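PDB 3I2D: E3 SUMO-protein ligase SIZ1 from Saccharomyces cerevisiae, which acts as an E3 ligase that promotes attachment of SUMO to septins and to PCNA. Local coordinates for residues 63-76 / 122-136. Sequence-based numbering, arbitrary orientation.
Sequences VPTIHFKESPFYKI and FSGMINPLGSRGNEP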
ATOM      1  N   VAL A  63      -6.945 -20.922  17.207  1.00 94.69           N
ATOM      2  CA  VAL A  63      -7.525 -19.885  16.339  1.00 93.52           C
ATOM      3  C   VAL A  63      -6.686 -18.612  16.195  1.00 90.27           C
ATOM      4  O   VAL A  63      -6.921 -17.613  16.886  1.00 87.82           O
ATOM      5  CB  VAL A  63      -8.969 -19.491  16.790  1.00 93.66           C
ATOM      6  CG1 VAL A  63      -9.556 -18.422  15.851  1.00 81.37           C
ATOM      7  CG2 VAL A  63      -9.859 -20.720  16.788  1.00 92.11           C
ATOM      8  N   PRO A  64      -5.700 -18.629  15.276  1.00 84.06           N
ATOM      9  CA  PRO A  64      -4.861 -17.446  15.082  1.00 81.39           C
ATOM     10  C   PRO A  64      -5.718 -16.220  14.789  1.00 79.09           C
ATOM     11  O   PRO A  64      -6.605 -16.261  13.941  1.00 79.55           O
ATOM     12  CB  PRO A  64      -3.956 -17.846  13.914  1.00 79.38           C
ATOM     13  CG  PRO A  64      -4.781 -18.841  13.166  1.00 83.11           C
ATOM     14  CD  PRO A  64      -5.388 -19.661  14.274  1.00 81.90           C
ATOM     15  N   THR A  65      -5.456 -15.138  15.513  1.00 75.42           N
ATOM     16  CA  THR A  65      -6.205 -13.899  15.362  1.00 68.62           C
ATOM     17  C   THR A  65      -6.035 -13.285  13.969  1.00 65.49           C
ATOM     18  O   THR A  65      -4.928 -13.235  13.432  1.00 65.04           O
ATOM     19  CB  THR A  65      -5.784 -12.912  16.472  1.00 68.72           C
ATOM     20  OG1 THR A  65      -6.035 -11.566  16.055  1.00 67.16           O
ATOM     21  CG2 THR A  65      -4.306 -13.111  16.826  1.00 71.88           C
ATOM     22  N   ILE A  66      -7.143 -12.835  13.381  1.00 62.12           N
ATOM     23  CA  ILE A  66      -7.130 -12.250  12.037  1.00 58.52           C
ATOM     24  C   ILE A  66      -6.385 -10.925  11.940  1.00 55.49           C
ATOM     25  O   ILE A  66      -6.538 -10.044  12.777  1.00 62.65           O
ATOM     26  CB  ILE A  66      -8.585 -12.083  11.489  1.00 61.88           C
ATOM     27  CG1 ILE A  66      -9.149 -13.465  11.131  1.00 59.37           C
ATOM     28  CG2 ILE A  66      -8.616 -11.147  10.264  1.00 52.11           C
ATOM     29  CD1 ILE A  66     -10.590 -13.449  10.685  1.00 56.01           C
ATOM     30  N   HIS A  67      -5.568 -10.795  10.903  1.00 52.13           N
ATOM     31  CA  HIS A  67      -4.783  -9.593  10.697  1.00 45.79           C
ATOM     32  C   HIS A  67      -4.673  -9.331   9.208  1.00 46.21           C
ATOM     33  O   HIS A  67      -3.956 -10.020   8.498  1.00 46.89           O
ATOM     34  CB  HIS A  67      -3.391  -9.773  11.293  1.00 49.63           C
ATOM     35  CG  HIS A  67      -2.520  -8.567  11.149  1.00 57.00           C
ATOM     36  ND1 HIS A  67      -2.815  -7.365  11.753  1.00 62.14           N
ATOM     37  CD2 HIS A  67      -1.395  -8.362  10.428  1.00 55.68           C
ATOM     38  CE1 HIS A  67      -1.908  -6.470  11.407  1.00 64.64           C
ATOM     39  NE2 HIS A  67      -1.035  -7.049  10.602  1.00 58.82           N
ATOM     40  N   PHE A  68      -5.365  -8.317   8.722  1.00 48.84           N
ATOM     41  CA  PHE A  68      -5.314  -8.055   7.298  1.00 50.08           C
ATOM     42  C   PHE A  68      -3.958  -7.609   6.778  1.00 50.59           C
ATOM     43  O   PHE A  68      -3.262  -6.838   7.431  1.00 50.45           O
ATOM     44  CB  PHE A  68      -6.381  -7.034   6.921  1.00 44.66           C
ATOM     45  CG  PHE A  68      -7.771  -7.504   7.204  1.00 48.24           C
ATOM     46  CD1 PHE A  68      -8.439  -7.095   8.353  1.00 46.36           C
ATOM     47  CD2 PHE A  68      -8.392  -8.415   6.358  1.00 48.57           C
ATOM     48  CE1 PHE A  68      -9.699  -7.588   8.661  1.00 42.86           C
ATOM     49  CE2 PHE A  68      -9.655  -8.912   6.662  1.00 48.02           C
ATOM     50  CZ  PHE A  68     -10.305  -8.494   7.819  1.00 43.92           C
ATOM     51  N   LYS A  69      -3.591  -8.115   5.599  1.00 52.39           N
ATOM     52  CA  LYS A  69      -2.339  -7.744   4.959  1.00 55.97           C
ATOM     53  C   LYS A  69      -2.300  -6.226   4.921  1.00 54.04           C
ATOM     54  O   LYS A  69      -3.244  -5.572   4.457  1.00 50.47           O
ATOM     55  CB  LYS A  69      -2.272  -8.270   3.525  1.00 56.21           C
ATOM     56  CG  LYS A  69      -2.132  -9.764   3.391  1.00 68.35           C
ATOM     57  CD  LYS A  69      -1.857 -10.130   1.935  1.00 74.58           C
ATOM     58  CE  LYS A  69      -1.891 -11.634   1.704  1.00 75.41           C
ATOM     59  NZ  LYS A  69      -1.575 -11.969   0.287  1.00 79.78           N
ATOM     60  N   GLU A  70      -1.198  -5.671   5.393  1.00 51.94           N
ATOM     61  CA  GLU A  70      -1.053  -4.232   5.438  1.00 56.01           C
ATOM     62  C   GLU A  70      -0.676  -3.567   4.128  1.00 48.95           C
ATOM     63  O   GLU A  70      -0.274  -4.204   3.161  1.00 42.15           O
ATOM     64  CB  GLU A  70      -0.024  -3.849   6.502  1.00 62.60           C
ATOM     65  CG  GLU A  70      -0.411  -4.226   7.920  1.00 71.14           C
ATOM     66  CD  GLU A  70       0.805  -4.529   8.756  1.00 79.82           C
ATOM     67  OE1 GLU A  70       1.725  -3.684   8.775  1.00 85.89           O
ATOM     68  OE2 GLU A  70       0.847  -5.612   9.385  1.00 83.72           O
ATOM     69  N   SER A  71      -0.854  -2.254   4.128  1.00 47.40           N
ATOM     70  CA  SER A  71      -0.516  -1.397   3.019  1.00 43.19           C
ATOM     71  C   SER A  71       0.099  -0.188   3.686  1.00 48.26           C
ATOM     72  O   SER A  71      -0.378   0.267   4.728  1.00 47.19           O
ATOM     73  CB  SER A  71      -1.759  -0.963   2.267  1.00 45.63           C
ATOM     74  OG  SER A  71      -1.414  -0.028   1.262  1.00 55.20           O
ATOM     75  N   PRO A  72       1.181   0.341   3.116  1.00 51.64           N
ATOM     76  CA  PRO A  72       1.789   1.515   3.738  1.00 48.80           C
ATOM     77  C   PRO A  72       0.953   2.773   3.510  1.00 49.05           C
ATOM     78  O   PRO A  72       1.307   3.844   4.009  1.00 56.73           O
ATOM     79  CB  PRO A  72       3.151   1.592   3.058  1.00 46.24           C
ATOM     80  CG  PRO A  72       2.858   1.065   1.685  1.00 43.03           C
ATOM     81  CD  PRO A  72       1.984  -0.132   1.976  1.00 52.06           C
ATOM     82  N   PHE A  73      -0.160   2.642   2.781  1.00 47.09           N
ATOM     83  CA  PHE A  73      -1.026   3.791   2.486  1.00 52.33           C
ATOM     84  C   PHE A  73      -2.138   4.088   3.485  1.00 52.67           C
ATOM     85  O   PHE A  73      -2.832   5.095   3.374  1.00 52.49           O
ATOM     86  CB  PHE A  73      -1.603   3.682   1.070  1.00 42.69           C
ATOM     87  CG  PHE A  73      -0.572   3.851   0.008  1.00 51.04           C
ATOM     88  CD1 PHE A  73      -0.164   2.768  -0.767  1.00 47.55           C
ATOM     89  CD2 PHE A  73       0.053   5.079  -0.169  1.00 45.66           C
ATOM     90  CE1 PHE A  73       0.852   2.903  -1.695  1.00 48.90           C
ATOM     91  CE2 PHE A  73       1.075   5.228  -1.099  1.00 46.51           C
ATOM     92  CZ  PHE A  73       1.476   4.138  -1.864  1.00 49.16           C
ATOM     93  N   TYR A  74      -2.327   3.200   4.446  1.00 50.97           N
ATOM     94  CA  TYR A  74      -3.305   3.447   5.482  1.00 48.32           C
ATOM     95  C   TYR A  74      -2.879   2.653   6.707  1.00 50.39           C
ATOM     96  O   TYR A  74      -2.221   1.618   6.594  1.00 55.50           O
ATOM     97  CB  TYR A  74      -4.718   3.109   5.005  1.00 44.02           C
ATOM     98  CG  TYR A  74      -4.958   1.688   4.556  1.00 54.89           C
ATOM     99  CD1 TYR A  74      -4.932   0.630   5.470  1.00 56.24           C
ATOM    100  CD2 TYR A  74      -5.281   1.405   3.226  1.00 50.11           C
ATOM    101  CE1 TYR A  74      -5.226  -0.670   5.076  1.00 55.07           C
ATOM    102  CE2 TYR A  74      -5.574   0.112   2.822  1.00 52.23           C
ATOM    103  CZ  TYR A  74      -5.544  -0.923   3.751  1.00 58.89           C
ATOM    104  OH  TYR A  74      -5.801  -2.215   3.351  1.00 63.58           O
ATOM    105  N   LYS A  75      -3.212   3.159   7.883  1.00 47.81           N
ATOM    106  CA  LYS A  75      -2.817   2.509   9.116  1.00 53.77           C
ATOM    107  C   LYS A  75      -4.039   2.306   9.993  1.00 53.77           C
ATOM    108  O   LYS A  75      -4.748   3.266  10.316  1.00 49.89           O
ATOM    109  CB  LYS A  75      -1.783   3.388   9.826  1.00 61.33           C
ATOM    110  CG  LYS A  75      -0.931   2.700  10.876  1.00 70.73           C
ATOM    111  CD  LYS A  75       0.215   3.612  11.317  1.00 75.52           C
ATOM    112  CE  LYS A  75       1.056   4.053  10.110  1.00 79.36           C
ATOM    113  NZ  LYS A  75       2.245   4.902  10.446  1.00 72.04           N
ATOM    114  N   ILE A  76      -4.296   1.052  10.359  1.00 53.64           N
ATOM    115  CA  ILE A  76      -5.437   0.734  11.206  1.00 55.86           C
ATOM    116  C   ILE A  76      -5.145   1.311  12.586  1.00 57.55           C
ATOM    117  O   ILE A  76      -4.169   0.933  13.238  1.00 58.42           O
ATOM    118  CB  ILE A  76      -5.655  -0.783  11.278  1.00 54.46           C
ATOM    119  CG1 ILE A  76      -6.133  -1.287   9.918  1.00 55.11           C
ATOM    120  CG2 ILE A  76      -6.659  -1.116  12.351  1.00 55.18           C
ATOM    121  CD1 ILE A  76      -6.323  -2.788   9.852  1.00 63.25           C
ATOM    122  N   PHE A 122     -13.540  -3.861   6.512  1.00 49.04           N
ATOM    123  CA  PHE A 122     -12.711  -4.928   5.962  1.00 52.99           C
ATOM    124  C   PHE A 122     -13.480  -6.231   5.990  1.00 51.98           C
ATOM    125  O   PHE A 122     -14.427  -6.388   6.762  1.00 52.34           O
ATOM    126  CB  PHE A 122     -11.424  -5.129   6.776  1.00 50.06           C
ATOM    127  CG  PHE A 122     -10.417  -4.038   6.606  1.00 57.76           C
ATOM    128  CD1 PHE A 122     -10.623  -2.788   7.175  1.00 55.81           C
ATOM    129  CD2 PHE A 122      -9.263  -4.258   5.869  1.00 56.05           C
ATOM    130  CE1 PHE A 122      -9.704  -1.782   7.011  1.00 47.41           C
ATOM    131  CE2 PHE A 122      -8.333  -3.252   5.697  1.00 53.24           C
ATOM    132  CZ  PHE A 122      -8.553  -2.012   6.271  1.00 57.05           C
ATOM    133  N   SER A 123     -13.053  -7.169   5.159  1.00 44.56           N
ATOM    134  CA  SER A 123     -13.680  -8.465   5.111  1.00 41.87           C
ATOM    135  C   SER A 123     -12.614  -9.493   4.836  1.00 42.04           C
ATOM    136  O   SER A 123     -11.686  -9.235   4.097  1.00 46.60           O
ATOM    137  CB  SER A 123     -14.723  -8.503   4.010  1.00 43.57           C
ATOM    138  OG  SER A 123     -15.302  -9.788   3.920  1.00 53.89           O
ATOM    139  N   GLY A 124     -12.743 -10.660   5.444  1.00 45.20           N
ATOM    140  CA  GLY A 124     -11.780 -11.719   5.224  1.00 44.57           C
ATOM    141  C   GLY A 124     -12.471 -13.037   5.480  1.00 41.91           C
ATOM    142  O   GLY A 124     -13.544 -13.061   6.065  1.00 48.09           O
ATOM    143  N   MET A 125     -11.885 -14.138   5.043  1.00 48.00           N
ATOM    144  CA  MET A 125     -12.520 -15.428   5.284  1.00 54.93           C
ATOM    145  C   MET A 125     -12.087 -15.974   6.642  1.00 52.49           C
ATOM    146  O   MET A 125     -10.979 -15.710   7.093  1.00 48.05           O
ATOM    147  CB  MET A 125     -12.132 -16.443   4.208  1.00 56.81           C
ATOM    148  CG  MET A 125     -12.337 -15.985   2.794  1.00 60.16           C
ATOM    149  SD  MET A 125     -11.737 -17.270   1.693  1.00 70.24           S
ATOM    150  CE  MET A 125     -13.234 -17.627   0.811  1.00 71.38           C
ATOM    151  N   ILE A 126     -12.966 -16.733   7.287  1.00 53.29           N
ATOM    152  CA  ILE A 126     -12.652 -17.336   8.566  1.00 54.66           C
ATOM    153  C   ILE A 126     -11.615 -18.447   8.336  1.00 58.25           C
ATOM    154  O   ILE A 126     -10.752 -18.697   9.173  1.00 62.10           O
ATOM    155  CB  ILE A 126     -13.922 -17.901   9.225  1.00 53.11           C
ATOM    156  CG1 ILE A 126     -14.672 -16.781   9.952  1.00 58.04           C
ATOM    157  CG2 ILE A 126     -13.566 -18.962  10.241  1.00 62.39           C
ATOM    158  CD1 ILE A 126     -15.056 -15.614   9.084  1.00 60.54           C
ATOM    159  N   ASN A 127     -11.692 -19.098   7.185  1.00 61.07           N
ATOM    160  CA  ASN A 127     -10.754 -20.157   6.847  1.00 64.11           C
ATOM    161  C   ASN A 127     -10.151 -19.847   5.494  1.00 62.69           C
ATOM    162  O   ASN A 127     -10.546 -20.424   4.488  1.00 63.97           O
ATOM    163  CB  ASN A 127     -11.471 -21.512   6.804  1.00 72.58           C
ATOM    164  CG  ASN A 127     -11.683 -22.104   8.192  1.00 85.33           C
ATOM    165  OD1 ASN A 127     -10.747 -22.635   8.793  1.00 92.83           O
ATOM    166  ND2 ASN A 127     -12.910 -22.003   8.714  1.00 81.50           N
ATOM    167  N   PRO A 128      -9.194 -18.910   5.448  1.00 60.53           N
ATOM    168  CA  PRO A 128      -8.548 -18.537   4.187  1.00 61.24           C
ATOM    169  C   PRO A 128      -7.561 -19.575   3.671  1.00 69.99           C
ATOM    170  O   PRO A 128      -7.101 -20.457   4.410  1.00 67.11           O
ATOM    171  CB  PRO A 128      -7.845 -17.227   4.530  1.00 57.92           C
ATOM    172  CG  PRO A 128      -7.488 -17.420   5.973  1.00 56.14           C
ATOM    173  CD  PRO A 128      -8.748 -18.034   6.548  1.00 54.23           C
ATOM    174  N   LEU A 129      -7.243 -19.463   2.387  1.00 75.32           N
ATOM    175  CA  LEU A 129      -6.282 -20.361   1.777  1.00 78.81           C
ATOM    176  C   LEU A 129      -4.998 -20.207   2.580  1.00 80.75           C
ATOM    177  O   LEU A 129      -4.461 -21.190   3.105  1.00 82.70           O
ATOM    178  CB  LEU A 129      -6.030 -19.975   0.312  1.00 78.19           C
ATOM    179  CG  LEU A 129      -6.944 -20.552  -0.777  1.00 80.46           C
ATOM    180  CD1 LEU A 129      -8.416 -20.242  -0.498  1.00 74.81           C
ATOM    181  CD2 LEU A 129      -6.509 -19.977  -2.116  1.00 73.53           C
ATOM    182  N   GLY A 130      -4.537 -18.960   2.696  1.00 73.57           N
ATOM    183  CA  GLY A 130      -3.314 -18.676   3.425  1.00 68.23           C
ATOM    184  C   GLY A 130      -3.431 -18.705   4.939  1.00 70.17           C
ATOM    185  O   GLY A 130      -4.042 -19.604   5.521  1.00 69.89           O
ATOM    186  N   SER A 131      -2.829 -17.708   5.576  1.00 68.95           N
ATOM    187  CA  SER A 131      -2.838 -17.583   7.028  1.00 67.26           C
ATOM    188  C   SER A 131      -3.765 -16.464   7.492  1.00 61.08           C
ATOM    189  O   SER A 131      -3.890 -15.438   6.834  1.00 62.28           O
ATOM    190  CB  SER A 131      -1.419 -17.311   7.532  1.00 71.02           C
ATOM    191  OG  SER A 131      -1.432 -16.833   8.869  1.00 81.22           O
ATOM    192  N   ARG A 132      -4.412 -16.667   8.629  1.00 57.39           N
ATOM    193  CA  ARG A 132      -5.315 -15.665   9.165  1.00 56.63           C
ATOM    194  C   ARG A 132      -4.496 -14.493   9.668  1.00 55.40           C
ATOM    195  O   ARG A 132      -4.998 -13.384   9.812  1.00 53.58           O
ATOM    196  CB  ARG A 132      -6.145 -16.262  10.310  1.00 57.39           C
ATOM    197  CG  ARG A 132      -7.217 -17.240   9.861  1.00 51.76           C
ATOM    198  CD  ARG A 132      -7.806 -17.957  11.043  1.00 52.33           C
ATOM    199  NE  ARG A 132      -8.341 -17.029  12.032  1.00 63.14           N
ATOM    200  CZ  ARG A 132      -9.616 -16.660  12.106  1.00 66.52           C
ATOM    201  NH1 ARG A 132     -10.498 -17.150  11.244  1.00 61.65           N
ATOM    202  NH2 ARG A 132     -10.011 -15.796  13.037  1.00 60.18           N
ATOM    203  N   GLY A 133      -3.224 -14.755   9.929  1.00 58.07           N
ATOM    204  CA  GLY A 133      -2.346 -13.717  10.427  1.00 58.80           C
ATOM    205  C   GLY A 133      -1.947 -12.737   9.350  1.00 60.76           C
ATOM    206  O   GLY A 133      -1.484 -11.640   9.652  1.00 63.05           O
ATOM    207  N   ASN A 134      -2.118 -13.139   8.093  1.00 62.27           N
ATOM    208  CA  ASN A 134      -1.791 -12.289   6.952  1.00 60.96           C
ATOM    209  C   ASN A 134      -2.985 -12.314   5.987  1.00 58.10           C
ATOM    210  O   ASN A 134      -2.835 -12.471   4.776  1.00 61.53           O
ATOM    211  CB  ASN A 134      -0.537 -12.814   6.252  1.00 63.24           C
ATOM    212  CG  ASN A 134       0.139 -11.749   5.414  1.00 73.42           C
ATOM    213  OD1 ASN A 134       0.815 -12.055   4.434  1.00 78.08           O
ATOM    214  ND2 ASN A 134      -0.031 -10.484   5.804  1.00 74.62           N
ATOM    215  N   GLU A 135      -4.172 -12.155   6.560  1.00 55.53           N
ATOM    216  CA  GLU A 135      -5.446 -12.183   5.852  1.00 49.96           C
ATOM    217  C   GLU A 135      -5.556 -11.308   4.598  1.00 52.23           C
ATOM    218  O   GLU A 135      -5.160 -10.145   4.600  1.00 56.91           O
ATOM    219  CB  GLU A 135      -6.547 -11.783   6.837  1.00 46.53           C
ATOM    220  CG  GLU A 135      -7.959 -12.051   6.358  1.00 54.45           C
ATOM    221  CD  GLU A 135      -8.462 -13.430   6.740  1.00 51.92           C
ATOM    222  OE1 GLU A 135      -7.662 -14.383   6.760  1.00 57.68           O
ATOM    223  OE2 GLU A 135      -9.667 -13.568   7.009  1.00 57.63           O
ATOM    224  N   PRO A 136      -6.080 -11.867   3.497  1.00 52.99           N
ATOM    225  CA  PRO A 136      -6.217 -11.046   2.282  1.00 47.91           C
ATOM    226  C   PRO A 136      -7.557 -10.361   2.443  1.00 46.61           C
ATOM    227  O   PRO A 136      -8.471 -10.931   3.042  1.00 44.85           O
ATOM    228  CB  PRO A 136      -6.284 -12.068   1.149  1.00 42.90           C
ATOM    229  CG  PRO A 136      -5.859 -13.397   1.793  1.00 45.29           C
ATOM    230  CD  PRO A 136      -6.353 -13.284   3.207  1.00 50.06           C
TER
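In the PINIT domain, the extended chain that leads into strand 74-90 is laid along the loop following strand 117-125, and a single beta bridge, F68 with E135, marks where the backbones pair. H67 N bonds to R132 O and K69 N to E135 O (2.8 Å), while the return bond from E135 N to H67 O is weak. Further up the loop, R132 NE gives P64 O an almost straight bond of 2.7 Å (170°) within the guanidinium plane, and NH1 turns back to I126 O at 2.6 Å. The bend at chi3 (56°) swings the guanidinium between I66 CG1 on one face and V63 CG1 on the other. With an alanine here, P64 O and I126 O are likely to lose these donors, and a gap would probably open between V63 and I66. F68 fills the space between loop and strand: F122 CB sits over one ring face, 3.8 Å from the centroid, and I66 CG2 over the opposite one, while E135 CG approaches F68 CE2 obliquely at 3.6 Å. The F122 ring extends this aromatic cluster to Y74, whose OH lies at its edge, 3.6 Å from F122 CE2. Both segments then join strand 195-204, which runs between strands 74-90 and 117-125 in the antiparallel sheet: K75 pairs with E203, F122 with F198 and G124 with K196, while F73 packs on helices 207-215 and 276-285.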